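Local coordinates for protein levoglucosan dehydrogenase (Pseudarthrobacter phenanthrenivorans, PDB 6A3F) that catalyses the NAD(+)-dependent oxidation of levoglucosan to 3-dehydrolevoglucosan and works as a homotetramer of the Gfo/Idh/MocA family, at residues B[40-54]-B[356-368]. Numbering follows the deposited sequence.
Sequences LAYAAMPMFFWPAPA and GETKIIEAHDFFK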
loop_
_atom_site.group_PDB
_atom_site.type_symbol
_atom_site.label_atom_id
_atom_site.label_comp_id
_atom_site.label_asym_id
_atom_site.label_seq_id
_atom_site.Cartn_x
_atom_site.Cartn_y
_atom_site.Cartn_z
ATOM N N LEU B 40 2.209 -16.820 27.549
ATOM C CA LEU B 40 1.920 -17.402 26.243
ATOM C C LEU B 40 3.170 -18.076 25.687
ATOM O O LEU B 40 3.072 -19.170 25.149
ATOM C CB LEU B 40 1.472 -16.305 25.281
ATOM C CG LEU B 40 1.388 -16.715 23.817
ATOM C CD1 LEU B 40 0.354 -17.822 23.629
ATOM C CD2 LEU B 40 1.048 -15.509 22.972
ATOM N N ALA B 41 4.301 -17.373 25.716
ATOM C CA ALA B 41 5.514 -17.912 25.148
ATOM C C ALA B 41 5.873 -19.256 25.816
ATOM O O ALA B 41 6.196 -20.213 25.110
ATOM C CB ALA B 41 6.647 -16.932 25.270
ATOM N N TYR B 42 5.778 -19.321 27.149
ATOM C CA TYR B 42 6.217 -20.505 27.895
ATOM C C TYR B 42 5.241 -21.657 27.610
ATOM O O TYR B 42 5.666 -22.796 27.516
ATOM C CB TYR B 42 6.400 -20.178 29.390
ATOM C CG TYR B 42 7.481 -19.151 29.644
ATOM C CD1 TYR B 42 8.727 -19.283 29.054
ATOM C CD2 TYR B 42 7.220 -17.993 30.351
ATOM C CE1 TYR B 42 9.706 -18.316 29.202
ATOM C CE2 TYR B 42 8.185 -17.002 30.499
ATOM C CZ TYR B 42 9.431 -17.174 29.935
ATOM O OH TYR B 42 10.366 -16.193 30.024
ATOM N N ALA B 43 3.968 -21.360 27.451
ATOM C CA ALA B 43 2.949 -22.379 27.210
ATOM C C ALA B 43 3.025 -22.888 25.769
ATOM O O ALA B 43 2.940 -24.103 25.539
ATOM C CB ALA B 43 1.599 -21.824 27.561
ATOM N N ALA B 44 3.252 -21.996 24.798
ATOM C CA ALA B 44 3.101 -22.358 23.397
ATOM C C ALA B 44 4.418 -22.781 22.772
ATOM O O ALA B 44 4.335 -23.453 21.783
ATOM C CB ALA B 44 2.505 -21.233 22.566
ATOM N N MET B 45 5.585 -22.380 23.300
ATOM C CA MET B 45 6.832 -22.644 22.596
ATOM C C MET B 45 6.993 -24.146 22.263
ATOM O O MET B 45 7.268 -24.457 21.132
ATOM C CB MET B 45 8.056 -22.123 23.344
ATOM C CG MET B 45 9.350 -22.399 22.595
ATOM S SD MET B 45 10.016 -24.030 23.036
ATOM C CE MET B 45 10.838 -23.575 24.567
ATOM N N PRO B 46 6.800 -25.080 23.210
ATOM C CA PRO B 46 6.946 -26.490 22.757
ATOM C C PRO B 46 5.836 -26.977 21.790
ATOM O O PRO B 46 6.029 -27.953 21.055
ATOM C CB PRO B 46 6.944 -27.262 24.080
ATOM C CG PRO B 46 6.124 -26.406 25.007
ATOM C CD PRO B 46 6.495 -24.988 24.644
ATOM N N MET B 47 4.673 -26.358 21.798
ATOM C CA MET B 47 3.634 -26.687 20.836
ATOM C C MET B 47 4.153 -26.380 19.429
ATOM O O MET B 47 3.824 -27.110 18.500
ATOM C CB MET B 47 2.341 -25.890 21.040
ATOM C CG MET B 47 1.776 -25.954 22.437
ATOM S SD MET B 47 0.295 -24.914 22.532
ATOM C CE MET B 47 -0.272 -25.176 24.219
ATOM N N PHE B 48 4.929 -25.305 19.298
ATOM C CA PHE B 48 5.367 -24.802 17.991
ATOM C C PHE B 48 6.631 -25.507 17.524
ATOM O O PHE B 48 6.791 -25.793 16.334
ATOM C CB PHE B 48 5.572 -23.280 18.068
ATOM C CG PHE B 48 4.281 -22.491 17.972
ATOM C CD1 PHE B 48 3.160 -22.861 18.687
ATOM C CD2 PHE B 48 4.179 -21.372 17.169
ATOM C CE1 PHE B 48 1.976 -22.142 18.596
ATOM C CE2 PHE B 48 2.985 -20.673 17.056
ATOM C CZ PHE B 48 1.884 -21.054 17.766
ATOM N N PHE B 49 7.535 -25.742 18.474
ATOM C CA PHE B 49 8.842 -26.253 18.144
ATOM C C PHE B 49 9.041 -27.568 18.905
ATOM O O PHE B 49 9.319 -27.541 20.116
ATOM C CB PHE B 49 9.902 -25.237 18.562
ATOM C CG PHE B 49 9.930 -23.950 17.791
ATOM C CD1 PHE B 49 10.659 -23.840 16.616
ATOM C CD2 PHE B 49 9.236 -22.836 18.236
ATOM C CE1 PHE B 49 10.730 -22.650 15.918
ATOM C CE2 PHE B 49 9.293 -21.657 17.515
ATOM C CZ PHE B 49 10.072 -21.550 16.376
ATOM N N TRP B 50 8.877 -28.690 18.210
ATOM C CA TRP B 50 8.799 -29.994 18.855
ATOM C C TRP B 50 9.597 -31.064 18.081
ATOM O O TRP B 50 9.451 -31.214 16.852
ATOM C CB TRP B 50 7.353 -30.438 19.032
ATOM C CG TRP B 50 7.256 -31.658 19.894
ATOM C CD1 TRP B 50 7.177 -32.960 19.474
ATOM C CD2 TRP B 50 7.302 -31.705 21.329
ATOM N NE1 TRP B 50 7.124 -33.801 20.557
ATOM C CE2 TRP B 50 7.192 -33.063 21.703
ATOM C CE3 TRP B 50 7.382 -30.739 22.333
ATOM C CZ2 TRP B 50 7.159 -33.476 23.036
ATOM C CZ3 TRP B 50 7.342 -31.144 23.646
ATOM C CH2 TRP B 50 7.256 -32.501 23.994
ATOM N N PRO B 51 10.433 -31.839 18.770
ATOM C CA PRO B 51 10.697 -31.805 20.227
ATOM C C PRO B 51 11.352 -30.511 20.718
ATOM O O PRO B 51 12.228 -29.971 20.071
ATOM C CB PRO B 51 11.720 -32.940 20.467
ATOM C CG PRO B 51 11.570 -33.838 19.271
ATOM C CD PRO B 51 11.263 -32.880 18.135
ATOM N N ALA B 52 10.913 -30.053 21.876
ATOM C CA ALA B 52 11.377 -28.812 22.412
ATOM C C ALA B 52 12.768 -28.995 23.016
ATOM O O ALA B 52 13.108 -30.068 23.488
ATOM C CB ALA B 52 10.407 -28.272 23.439
ATOM N N PRO B 53 13.563 -27.920 23.004
ATOM C CA PRO B 53 14.844 -27.984 23.689
ATOM C C PRO B 53 14.640 -28.329 25.175
ATOM O O PRO B 53 15.466 -29.024 25.734
ATOM C CB PRO B 53 15.519 -26.615 23.503
ATOM C CG PRO B 53 14.467 -25.704 22.861
ATOM C CD PRO B 53 13.318 -26.586 22.434
ATOM N N ALA B 54 13.562 -27.845 25.776
ATOM C CA ALA B 54 13.218 -28.157 27.146
ATOM C C ALA B 54 11.783 -27.700 27.376
ATOM O O ALA B 54 11.287 -26.874 26.620
ATOM C CB ALA B 54 14.159 -27.463 28.108
ATOM N N GLY B 356 2.821 -12.292 19.694
ATOM C CA GLY B 356 3.052 -13.499 20.448
ATOM C C GLY B 356 4.093 -14.388 19.794
ATOM O O GLY B 356 4.956 -14.942 20.496
ATOM N N GLU B 357 4.032 -14.522 18.461
ATOM C CA GLU B 357 4.994 -15.411 17.763
ATOM C C GLU B 357 6.436 -14.928 17.991
ATOM O O GLU B 357 7.324 -15.774 18.095
ATOM C CB GLU B 357 4.674 -15.532 16.265
ATOM C CG GLU B 357 3.447 -16.389 16.018
ATOM C CD GLU B 357 2.106 -15.656 15.983
ATOM O OE1 GLU B 357 1.995 -14.546 16.545
ATOM O OE2 GLU B 357 1.170 -16.167 15.358
ATOM N N THR B 358 6.664 -13.623 18.100
ATOM C CA THR B 358 8.021 -13.132 18.340
ATOM C C THR B 358 8.503 -13.615 19.713
ATOM O O THR B 358 9.644 -14.049 19.882
ATOM C CB THR B 358 8.135 -11.609 18.216
ATOM O OG1 THR B 358 7.541 -10.929 19.335
ATOM C CG2 THR B 358 7.552 -11.142 16.903
ATOM N N LYS B 359 7.608 -13.585 20.677
ATOM C CA LYS B 359 7.964 -14.067 22.041
ATOM C C LYS B 359 8.144 -15.594 22.068
ATOM O O LYS B 359 8.986 -16.112 22.840
ATOM C CB LYS B 359 6.906 -13.634 23.059
ATOM C CG LYS B 359 6.720 -12.134 23.235
ATOM C CD LYS B 359 7.973 -11.403 23.736
ATOM C CE LYS B 359 8.289 -11.677 25.201
ATOM N NZ LYS B 359 9.601 -11.086 25.539
ATOM N N ILE B 360 7.362 -16.318 21.266
ATOM C CA ILE B 360 7.474 -17.772 21.166
ATOM C C ILE B 360 8.829 -18.168 20.544
ATOM O O ILE B 360 9.517 -19.112 21.038
ATOM C CB ILE B 360 6.253 -18.387 20.433
ATOM C CG1 ILE B 360 4.970 -18.269 21.259
ATOM C CG2 ILE B 360 6.513 -19.843 20.108
ATOM C CD1 ILE B 360 3.722 -18.501 20.482
ATOM N N ILE B 361 9.241 -17.451 19.524
ATOM C CA ILE B 361 10.499 -17.700 18.839
ATOM C C ILE B 361 11.652 -17.355 19.777
ATOM O O ILE B 361 12.624 -18.106 19.902
ATOM C CB ILE B 361 10.584 -16.899 17.537
ATOM C CG1 ILE B 361 9.546 -17.373 16.530
ATOM C CG2 ILE B 361 11.967 -16.979 16.919
ATOM C CD1 ILE B 361 9.367 -16.419 15.397
ATOM N N GLU B 362 11.536 -16.205 20.437
ATOM C CA GLU B 362 12.508 -15.769 21.448
ATOM C C GLU B 362 12.716 -16.871 22.499
ATOM O O GLU B 362 13.868 -17.277 22.768
ATOM C CB GLU B 362 12.016 -14.441 22.038
ATOM C CG GLU B 362 12.953 -13.802 23.053
ATOM C CD GLU B 362 12.351 -12.525 23.616
ATOM O OE1 GLU B 362 11.225 -12.615 24.184
ATOM O OE2 GLU B 362 12.996 -11.453 23.439
ATOM N N ALA B 363 11.631 -17.361 23.080
ATOM C CA ALA B 363 11.698 -18.415 24.106
ATOM C C ALA B 363 12.300 -19.710 23.544
ATOM O O ALA B 363 13.082 -20.424 24.236
ATOM C CB ALA B 363 10.348 -18.619 24.716
ATOM N N HIS B 364 11.957 -20.053 22.301
ATOM C CA HIS B 364 12.580 -21.222 21.685
ATOM C C HIS B 364 14.096 -21.084 21.678
ATOM O O HIS B 364 14.827 -22.063 22.026
ATOM C CB HIS B 364 12.068 -21.441 20.250
ATOM C CG HIS B 364 12.658 -22.661 19.608
ATOM N ND1 HIS B 364 13.512 -22.601 18.535
ATOM C CD2 HIS B 364 12.549 -23.962 19.921
ATOM C CE1 HIS B 364 13.903 -23.830 18.212
ATOM N NE2 HIS B 364 13.351 -24.671 19.062
ATOM N N ASP B 365 14.612 -19.925 21.258
ATOM C CA ASP B 365 16.040 -19.828 21.086
ATOM C C ASP B 365 16.724 -19.767 22.468
ATOM O O ASP B 365 17.859 -20.227 22.632
ATOM C CB ASP B 365 16.446 -18.618 20.245
ATOM C CG ASP B 365 16.179 -18.810 18.724
ATOM O OD1 ASP B 365 15.918 -19.958 18.265
ATOM O OD2 ASP B 365 16.233 -17.788 18.032
ATOM N N PHE B 366 16.018 -19.190 23.417
ATOM C CA PHE B 366 16.518 -19.033 24.797
ATOM C C PHE B 366 16.712 -20.418 25.434
ATOM O O PHE B 366 17.740 -20.727 26.060
ATOM C CB PHE B 366 15.511 -18.198 25.582
ATOM C CG PHE B 366 15.853 -17.968 27.035
ATOM C CD1 PHE B 366 17.037 -17.349 27.404
ATOM C CD2 PHE B 366 14.963 -18.316 28.028
ATOM C CE1 PHE B 366 17.343 -17.148 28.750
ATOM C CE2 PHE B 366 15.261 -18.092 29.367
ATOM C CZ PHE B 366 16.458 -17.508 29.724
ATOM N N PHE B 367 15.708 -21.237 25.287
ATOM C CA PHE B 367 15.690 -22.566 25.866
ATOM C C PHE B 367 16.637 -23.518 25.102
ATOM O O PHE B 367 17.253 -24.423 25.729
ATOM C CB PHE B 367 14.250 -23.069 25.998
ATOM C CG PHE B 367 13.548 -22.604 27.250
ATOM C CD1 PHE B 367 13.742 -23.249 28.451
ATOM C CD2 PHE B 367 12.693 -21.517 27.238
ATOM C CE1 PHE B 367 13.136 -22.795 29.612
ATOM C CE2 PHE B 367 12.071 -21.070 28.395
ATOM C CZ PHE B 367 12.281 -21.722 29.579
ATOM N N LYS B 368 16.803 -23.312 23.798
ATOM C CA LYS B 368 17.767 -24.051 23.001
ATOM C C LYS B 368 19.192 -23.787 23.534
ATOM O O LYS B 368 19.957 -24.721 23.724
ATOM C CB LYS B 368 17.610 -23.633 21.531
ATOM C CG LYS B 368 18.534 -24.319 20.547
ATOM C CD LYS B 368 18.064 -24.333 19.090
ATOM C CE LYS B 368 18.747 -25.458 18.336
ATOM N NZ LYS B 368 18.620 -25.320 16.867
HETATM O O HOH W 1 13.470 -27.623 19.264
#
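The ring of His-364 lies flat on one face of the Phe-49 ring. The two planes are tilted by only 11° and the centroids are 3.9 Å apart. The rings are offset, with His-364 CG lying over the rim of the phenyl near Phe-49 CG. CG of His-364 stands anti to the backbone N (chi1 -178°), which swings the imidazole out over Phe-49, the first residue to leave helical geometry after helix 40-48. A water lies in the imidazole plane at the ring edge, 3.0 Å from His-364 NE2. It donates to the carbonyl O of Pro-51, whose peptide bond to Trp-50 is cis, and probably helps to hold the turn of the imidazole. At another edge of the imidazole sits Met-45 SD.

Met-45 is a knob among Ile-360, Ala-363, His-364 and Phe-367. Its chain bends at chi2 and chi3, and CE turns back to reach Phe-367 CB at 3.7 Å. Ile-360 is the reciprocal knob, among Ala-41, Ala-44, Met-45 and Phe-48. Its CD1 meets Ala-44 CB at 3.6 Å and also makes a CH-pi contact over one face of the Phe-48 ring.

Helix 40-48 belongs to the first beta-alpha-beta unit of the Rossmann domain, following strand 23-30 and the glycine-rich turn. Helix 356-368 comes from far along the chain and crosses it at -71°, with axes 8.3 Å apart. The backbones come nearest at Ala-41 and Ile-360, and Ala-41 CB rests 3.5 Å from Lys-359 O.

Further along, Tyr-42 CE1 meets Phe-367 CE2 edge to edge at 3.7 Å, and Val-26 of strand 23-30 touches both side chains. The tyrosine hydroxyl bonds to Asp-98. Pro-53 packs its ring against the backbone of Lys-368. Phe-48 and Leu-40 also touch a second subunit.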